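Local coordinates for acyl-CoA Binding Protein (Moniliophthora perniciosa, PDB 3FP5) that probably binds long-chain acyl-CoA esters and serves as an intracellular carrier or reservoir for them in fatty acid metabolism, at residues M54-T57 / G58-K61; A6-D9 / K10-I14. All coordinates share one frame; numbering follows the deposited sequence.

Both contacts are local, contact 2 within one helix and contact 1 across the N-terminal cap and first turn of another, neither closing a long loop. Nearest the N terminus, contact 2 (6-9 with 10-14) lies in helix 5-17, whose side chains pack on helices 28-42, 73-91 and 94-105. The chain then runs through helix 28-42 and a long connection to contact 1 (54-57 with 58-61), where helix 56-66 starts at the surface. The two contacts follow in series, without nesting or crossing. Their centres are about 26 Å apart, on opposite sides of the chain's centre, and they do not touch: one belongs to the packed helical bundle, the other to the outlying start of a helix.

Contact 1. Residues M54-T57 / G58-K61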
loop_
_atom_site.group_PDB
_atom_site.type_symbol
_atom_site.label_atom_id
_atom_site.label_comp_id
_atom_site.label_asym_id
_atom_site.label_seq_id
_atom_site.Cartn_x
_atom_site.Cartn_y
_atom_site.Cartn_z
ATOM N N MET A 54 -1.641 12.476 -21.266
ATOM C CA MET A 54 -0.248 12.870 -21.119
ATOM C C MET A 54 0.164 12.988 -19.647
ATOM O O MET A 54 1.313 13.311 -19.331
ATOM C CB MET A 54 0.030 14.158 -21.904
ATOM C CG MET A 54 -0.196 14.021 -23.414
ATOM S SD MET A 54 0.839 12.757 -24.211
ATOM C CE MET A 54 2.325 12.874 -23.246
ATOM N N ASP A 55 -0.771 12.712 -18.744
ATOM C CA ASP A 55 -0.444 12.657 -17.326
ATOM C C ASP A 55 -0.099 11.218 -16.992
ATOM O O ASP A 55 -0.895 10.507 -16.384
ATOM C CB ASP A 55 -1.618 13.133 -16.475
ATOM C CG ASP A 55 -1.292 13.175 -14.993
ATOM O OD1 ASP A 55 -0.157 12.819 -14.600
ATOM O OD2 ASP A 55 -2.178 13.579 -14.216
ATOM N N PHE A 56 1.092 10.794 -17.408
ATOM C CA PHE A 56 1.484 9.389 -17.320
ATOM C C PHE A 56 1.375 8.853 -15.906
ATOM O O PHE A 56 0.756 7.808 -15.665
ATOM C CB PHE A 56 2.897 9.198 -17.861
ATOM C CG PHE A 56 3.057 9.640 -19.276
ATOM C CD1 PHE A 56 2.570 8.866 -20.311
ATOM C CD2 PHE A 56 3.693 10.837 -19.574
ATOM C CE1 PHE A 56 2.717 9.269 -21.619
ATOM C CE2 PHE A 56 3.845 11.245 -20.880
ATOM C CZ PHE A 56 3.354 10.459 -21.906
ATOM N N THR A 57 1.958 9.578 -14.964
ATOM C CA THR A 57 1.931 9.147 -13.571
ATOM C C THR A 57 0.507 9.126 -13.021
ATOM O O THR A 57 0.068 8.137 -12.417
ATOM C CB THR A 57 2.791 10.072 -12.703
ATOM O OG1 THR A 57 4.156 9.985 -13.136
ATOM C CG2 THR A 57 2.697 9.669 -11.248
ATOM N N GLY A 58 -0.221 10.215 -13.246
ATOM C CA GLY A 58 -1.582 10.330 -12.756
ATOM C C GLY A 58 -2.520 9.269 -13.302
ATOM O O GLY A 58 -3.335 8.713 -12.566
ATOM N N LYS A 59 -2.413 8.970 -14.591
ATOM C CA LYS A 59 -3.345 8.011 -15.188
ATOM C C LYS A 59 -3.037 6.574 -14.747
ATOM O O LYS A 59 -3.947 5.757 -14.622
ATOM C CB LYS A 59 -3.400 8.154 -16.710
ATOM C CG LYS A 59 -2.238 7.560 -17.472
ATOM C CD LYS A 59 -2.392 7.900 -18.962
ATOM C CE LYS A 59 -1.314 7.262 -19.817
ATOM N NZ LYS A 59 -1.541 7.542 -21.265
ATOM N N ALA A 60 -1.761 6.280 -14.486
ATOM C CA ALA A 60 -1.364 4.961 -13.996
ATOM C C ALA A 60 -1.938 4.740 -12.594
ATOM O O ALA A 60 -2.498 3.682 -12.290
ATOM C CB ALA A 60 0.150 4.829 -13.978
ATOM N N LYS A 61 -1.816 5.754 -11.748
ATOM C CA LYS A 61 -2.403 5.707 -10.416
ATOM C C LYS A 61 -3.917 5.543 -10.481
ATOM O O LYS A 61 -4.497 4.737 -9.744
ATOM C CB LYS A 61 -2.058 6.979 -9.639
ATOM C CG LYS A 61 -0.620 7.058 -9.169
ATOM C CD LYS A 61 -0.345 8.447 -8.590
ATOM C CE LYS A 61 0.918 8.464 -7.752
ATOM N NZ LYS A 61 1.042 9.735 -6.985
#
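Asp55 caps the start of helix 56-66 with its side chain, while its carbonyl accepts the first i, i+4 bond. In the conformer described here, one of two modelled, Asp55 OD1 accepts from Gly58 N at 2.9 Å, the donor meeting the oxygen from above the carboxylate plane, 63° out of it. With CG anti to the backbone N (chi1 -176°), the carboxylate swings over the first turn and reaches that amide. The carbonyl oxygen of Asp55 takes Lys59 N at 2.8 Å, almost straight along the C=O axis, and the ladder continues from Ala60 N to Phe56 O (3.2 Å) and from Lys61 N to Thr57 O (3.1 Å). Lys59 CG, placed between its own backbone N and carbonyl carbon (chi1 77°), passes 3.4 Å from Asp55 O, and the extended chain carries Lys59 CE obliquely to 4.2 Å from CD1 of the Phe56 ring. It reaches back past the helix start, where NZ hydrogen-bonds Leu53 O. Thr57 and Lys61 run side by side, Thr57 CG2 and Lys61 CE 4.1 Å apart. In this conformer the carboxylate probably interacts favourably with the helix dipole while occupying a first-turn amide that lacks an i-4 helical carbonyl partner.

Contact 2. Residues A6-D9 / K10-I14; sequences AKFD and KAVEI
Val12 lays its CG2 methyl over one face of the Phe8 ring, one helical turn earlier. The methyl carbon stands 3.8 Å from the ring centroid and only 19° off the normal, a CH-pi contact displaced toward the rim, where Phe8 CZ is nearest to Val12 CG2 at 3.6 Å. Phe8 has CG anti to its own nitrogen (chi1 170°), which carries the ring forward along the helix, toward Val12, whereas Val12 directs CG1 that way and keeps CG2 beside its backbone N, above the ring. The same methyl lies 3.3 Å from Phe8 O, an oxygen that also accepts Val12 N at 2.9 Å, so backbone and side chains pair the same two residues.

This is an i, i+4 contact on helix 5-17 of the acyl-CoA binding protein fold, an all-helical bundle. The bonds from Lys10 N to Ala6 O, Ala11 N to Lys7 O and Glu13 N to Asp9 O, each 3.0 Å, keep the turns regular. Another face carries charge: the Lys10 chain, bent at chi2 and chi3, brings NZ to Glu13 OE1 at 2.9 Å, a salt bridge formed on the syn side, tilted 31° out of the carboxylate plane. Asp9 OD2 forms a salt bridge with Lys5 NZ, one turn earlier on the same helix.

Farther out, the Phe8 ring meets Tyr80 edge-to-face and also touches Phe38, Ala41 and Thr42 of helix 28-42. Ala11 packs on Tyr80 and Leu84 of helix 73-91, while Lys7 NZ donates to the carbonyl oxygens of Ile103 and Glu104 and to O of the C-terminal Ala106.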
loop_
_atom_site.group_PDB
_atom_site.type_symbol
_atom_site.label_atom_id
_atom_site.label_comp_id
_atom_site.label_asym_id
_atom_site.label_seq_id
_atom_site.Cartn_x
_atom_site.Cartn_y
_atom_site.Cartn_z
ATOM N N ALA A 6 -5.774 0.226 12.698
ATOM C CA ALA A 6 -4.511 0.545 13.371
ATOM C C ALA A 6 -3.323 -0.108 12.670
ATOM O O ALA A 6 -2.265 0.519 12.486
ATOM C CB ALA A 6 -4.564 0.117 14.835
ATOM N N LYS A 7 -3.479 -1.375 12.289
ATOM C CA LYS A 7 -2.385 -2.049 11.595
ATOM C C LYS A 7 -2.170 -1.452 10.196
ATOM O O LYS A 7 -1.031 -1.287 9.739
ATOM C CB LYS A 7 -2.612 -3.557 11.529
ATOM C CG LYS A 7 -2.337 -4.260 12.865
ATOM C CD LYS A 7 -2.431 -5.760 12.710
ATOM C CE LYS A 7 -2.443 -6.455 14.066
ATOM N NZ LYS A 7 -1.201 -6.198 14.852
ATOM N N PHE A 8 -3.263 -1.116 9.516
ATOM C CA PHE A 8 -3.159 -0.386 8.253
ATOM C C PHE A 8 -2.403 0.930 8.440
ATOM O O PHE A 8 -1.485 1.236 7.681
ATOM C CB PHE A 8 -4.559 -0.119 7.685
ATOM C CG PHE A 8 -4.572 0.833 6.518
ATOM C CD1 PHE A 8 -4.146 0.415 5.264
ATOM C CD2 PHE A 8 -4.989 2.153 6.684
ATOM C CE1 PHE A 8 -4.158 1.296 4.170
ATOM C CE2 PHE A 8 -4.995 3.053 5.598
ATOM C CZ PHE A 8 -4.587 2.622 4.341
ATOM N N ASP A 9 -2.774 1.706 9.454
ATOM C CA ASP A 9 -2.144 3.013 9.648
ATOM C C ASP A 9 -0.639 2.853 9.946
ATOM O O ASP A 9 0.188 3.622 9.453
ATOM C CB ASP A 9 -2.854 3.799 10.753
ATOM C CG ASP A 9 -4.259 4.265 10.341
ATOM O OD1 ASP A 9 -4.562 4.282 9.137
ATOM O OD2 ASP A 9 -5.042 4.638 11.228
ATOM N N LYS A 10 -0.282 1.835 10.718
ATOM C CA LYS A 10 1.140 1.579 10.985
ATOM C C LYS A 10 1.876 1.210 9.687
ATOM O O LYS A 10 2.979 1.707 9.416
ATOM C CB LYS A 10 1.297 0.480 12.046
ATOM C CG LYS A 10 2.746 0.164 12.457
ATOM C CD LYS A 10 3.542 1.412 12.891
ATOM C CE LYS A 10 2.971 2.040 14.152
ATOM N NZ LYS A 10 3.783 3.172 14.687
ATOM N N ALA A 11 1.270 0.351 8.875
ATOM C CA ALA A 11 1.846 -0.021 7.588
ATOM C C ALA A 11 2.082 1.211 6.698
ATOM O O ALA A 11 3.130 1.326 6.057
ATOM C CB ALA A 11 0.961 -1.046 6.865
ATOM N N VAL A 12 1.099 2.109 6.647
ATOM C CA VAL A 12 1.208 3.336 5.858
ATOM C C VAL A 12 2.393 4.186 6.345
ATOM O O VAL A 12 3.185 4.677 5.545
ATOM C CB VAL A 12 -0.093 4.156 5.944
ATOM C CG1 VAL A 12 0.098 5.570 5.375
ATOM C CG2 VAL A 12 -1.209 3.425 5.207
ATOM N N GLU A 13 2.508 4.349 7.658
ATOM C CA GLU A 13 3.619 5.098 8.232
ATOM C C GLU A 13 4.950 4.503 7.795
ATOM O O GLU A 13 5.882 5.229 7.449
ATOM C CB GLU A 13 3.525 5.096 9.758
ATOM C CG GLU A 13 4.659 5.823 10.422
ATOM C CD GLU A 13 4.608 5.722 11.935
ATOM O OE1 GLU A 13 3.693 5.029 12.461
ATOM O OE2 GLU A 13 5.482 6.345 12.580
ATOM N N ILE A 14 5.033 3.175 7.817
ATOM C CA ILE A 14 6.260 2.485 7.418
ATOM C C ILE A 14 6.550 2.697 5.927
ATOM O O ILE A 14 7.657 3.068 5.550
ATOM C CB ILE A 14 6.194 0.980 7.767
ATOM C CG1 ILE A 14 6.280 0.803 9.289
ATOM C CG2 ILE A 14 7.310 0.210 7.069
ATOM C CD1 ILE A 14 5.869 -0.561 9.765
#